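Local coordinates for protein eukaryotic translation initiation factor 2D (Homo sapiens, PDB 5W2F) that delivers tRNA to the P-site of the eukaryotic ribosome independently of GTP, its C-terminal part comprising SWIB/MDM2-type and SUI1 domains, at residues A93-V96 / E102-V105. Sequence-based numbering, arbitrary orientation.
Sequences AYQV and EPIV
Val96 and Ile104 show how a beta hairpin is held near its turn: as an antiparallel hydrogen-bonded pair they exchange two backbone bonds. Val96 N donates to Ile104 O at 2.8 Å; Ile104 N returns the bond to Val96 O, again at 2.8 Å. Both carbonyls also draw CA-H contacts, the closer one running from Gln95 CA to Ile104 O at 3.3 Å. A water donates to Glu102 O (2.7 Å) and only weakly to Val96 O, linking the two carbonyls beside the Val96–Ile104 pair.

On the face shared with Val105, Gln95 carries the side-chain contact. Its CG stands anti to the backbone N (chi1 180°) and the chain continues extended, laying the aliphatic stem and amide alongside Pro103, with Gln95 CD 3.5 Å from Pro103 CB. Val105 forms the neighbouring non-hydrogen-bonded pair with Gln95, and its CA-H faces Tyr94 O. Val96 and Ile104 point to the other face, where Val96 CG2 meets the edge of the Tyr94 ring; the hydroxyl of that ring is hydrogen-bonded to Ala134 O, within the SUI1 region.

The hairpin follows helix 79-89 and precedes strand 113-121. Strand 104-107 is outermost in a four-stranded antiparallel sheet, whereas strand 91-96 is flanked on its other side by strand 4-8, to which Ala93 and Gln95 make backbone hydrogen bonds, with Leu6 and Lys4 respectively.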
ATOM      1  N   ALA A  93      -1.309   3.114  -3.092  1.00 20.57           N
ATOM      2  CA  ALA A  93      -2.482   2.370  -2.686  1.00 19.39           C
ATOM      3  C   ALA A  93      -2.226   0.910  -3.002  1.00 18.42           C
ATOM      4  O   ALA A  93      -1.205   0.569  -3.614  1.00 20.33           O
ATOM      5  CB  ALA A  93      -3.693   2.914  -3.412  1.00 19.85           C
ATOM      6  N   TYR A  94      -3.127   0.041  -2.601  1.00 17.81           N
ATOM      7  CA  TYR A  94      -2.997  -1.377  -2.907  1.00 18.58           C
ATOM      8  C   TYR A  94      -4.324  -2.065  -2.719  1.00 17.75           C
ATOM      9  O   TYR A  94      -5.246  -1.490  -2.150  1.00 19.70           O
ATOM     10  CB  TYR A  94      -1.910  -2.058  -2.069  1.00 18.69           C
ATOM     11  CG  TYR A  94      -2.108  -1.942  -0.567  1.00 18.67           C
ATOM     12  CD1 TYR A  94      -1.676  -0.816   0.136  1.00 18.77           C
ATOM     13  CD2 TYR A  94      -2.719  -2.958   0.146  1.00 16.79           C
ATOM     14  CE1 TYR A  94      -1.866  -0.711   1.510  1.00 17.05           C
ATOM     15  CE2 TYR A  94      -2.894  -2.868   1.523  1.00 17.47           C
ATOM     16  CZ  TYR A  94      -2.473  -1.751   2.205  1.00 16.38           C
ATOM     17  OH  TYR A  94      -2.642  -1.631   3.569  1.00 18.72           O
ATOM     18  N   GLN A  95      -4.414  -3.288  -3.221  1.00 18.07           N
ATOM     19  CA  GLN A  95      -5.629  -4.074  -3.152  1.00 18.68           C
ATOM     20  C   GLN A  95      -5.321  -5.423  -2.535  1.00 19.85           C
ATOM     21  O   GLN A  95      -4.419  -6.136  -3.001  1.00 21.51           O
ATOM     22  CB  GLN A  95      -6.221  -4.268  -4.539  1.00 20.16           C
ATOM     23  CG  GLN A  95      -7.496  -5.093  -4.551  1.00 20.97           C
ATOM     24  CD  GLN A  95      -7.960  -5.345  -5.959  1.00 24.78           C
ATOM     25  OE1 GLN A  95      -8.650  -4.525  -6.546  1.00 33.34           O
ATOM     26  NE2 GLN A  95      -7.551  -6.470  -6.512  1.00 29.58           N
ATOM     27  N   VAL A  96      -6.100  -5.780  -1.519  1.00 18.25           N
ATOM     28  CA  VAL A  96      -5.955  -7.064  -0.821  1.00 18.55           C
ATOM     29  C   VAL A  96      -7.181  -7.916  -1.119  1.00 19.24           C
ATOM     30  O   VAL A  96      -8.319  -7.432  -0.989  1.00 20.83           O
ATOM     31  CB  VAL A  96      -5.878  -6.867   0.697  1.00 21.81           C
ATOM     32  CG1 VAL A  96      -5.678  -8.201   1.395  1.00 21.30           C
ATOM     33  CG2 VAL A  96      -4.811  -5.876   1.053  1.00 25.43           C
ATOM     34  N   GLU A 102     -14.811 -10.078  -1.541  1.00 21.78           N
ATOM     35  CA  GLU A 102     -14.491  -9.102  -2.546  1.00 20.44           C
ATOM     36  C   GLU A 102     -13.168  -8.394  -2.214  1.00 17.40           C
ATOM     37  O   GLU A 102     -12.852  -8.192  -1.041  1.00 19.27           O
ATOM     38  CB  GLU A 102     -15.606  -8.069  -2.678  1.00 22.37           C
ATOM     39  CG  GLU A 102     -16.867  -8.697  -3.269  1.00 25.19           C
ATOM     40  CD  GLU A 102     -17.943  -7.731  -3.716  1.00 31.46           C
ATOM     41  OE1 GLU A 102     -18.476  -7.008  -2.882  1.00 37.28           O
ATOM     42  OE2 GLU A 102     -18.273  -7.746  -4.919  1.00 39.85           O
ATOM     43  N   PRO A 103     -12.426  -7.962  -3.242  1.00 19.56           N
ATOM     44  CA  PRO A 103     -11.171  -7.254  -2.969  1.00 19.72           C
ATOM     45  C   PRO A 103     -11.393  -5.964  -2.191  1.00 17.24           C
ATOM     46  O   PRO A 103     -12.441  -5.294  -2.362  1.00 19.86           O
ATOM     47  CB  PRO A 103     -10.592  -6.992  -4.360  1.00 22.24           C
ATOM     48  CG  PRO A 103     -11.249  -7.996  -5.230  1.00 25.92           C
ATOM     49  CD  PRO A 103     -12.617  -8.193  -4.681  1.00 22.75           C
ATOM     50  N   ILE A 104     -10.392  -5.601  -1.401  1.00 18.78           N
ATOM     51  CA  ILE A 104     -10.423  -4.425  -0.529  1.00 18.91           C
ATOM     52  C   ILE A 104      -9.307  -3.481  -0.967  1.00 18.54           C
ATOM     53  O   ILE A 104      -8.136  -3.878  -1.059  1.00 20.42           O
ATOM     54  CB  ILE A 104     -10.137  -4.839   0.939  1.00 19.11           C
ATOM     55  CG1 ILE A 104     -11.123  -5.875   1.411  1.00 21.16           C
ATOM     56  CG2 ILE A 104     -10.124  -3.631   1.873  1.00 21.06           C
ATOM     57  CD1 ILE A 104     -10.603  -6.692   2.574  1.00 26.28           C
ATOM     58  N   VAL A 105      -9.686  -2.248  -1.306  1.00 17.17           N
ATOM     59  CA  VAL A 105      -8.723  -1.215  -1.668  1.00 17.70           C
ATOM     60  C   VAL A 105      -8.271  -0.464  -0.407  1.00 17.47           C
ATOM     61  O   VAL A 105      -9.088  -0.095   0.448  1.00 17.72           O
ATOM     62  CB  VAL A 105      -9.341  -0.247  -2.688  1.00 20.20           C
ATOM     63  CG1 VAL A 105      -8.367   0.873  -3.027  1.00 22.96           C
ATOM     64  CG2 VAL A 105      -9.772  -1.011  -3.935  1.00 24.40           C
TER
HETATM   65  O   HOH W   1     -10.857  -9.242   0.416  1.00 32.24           O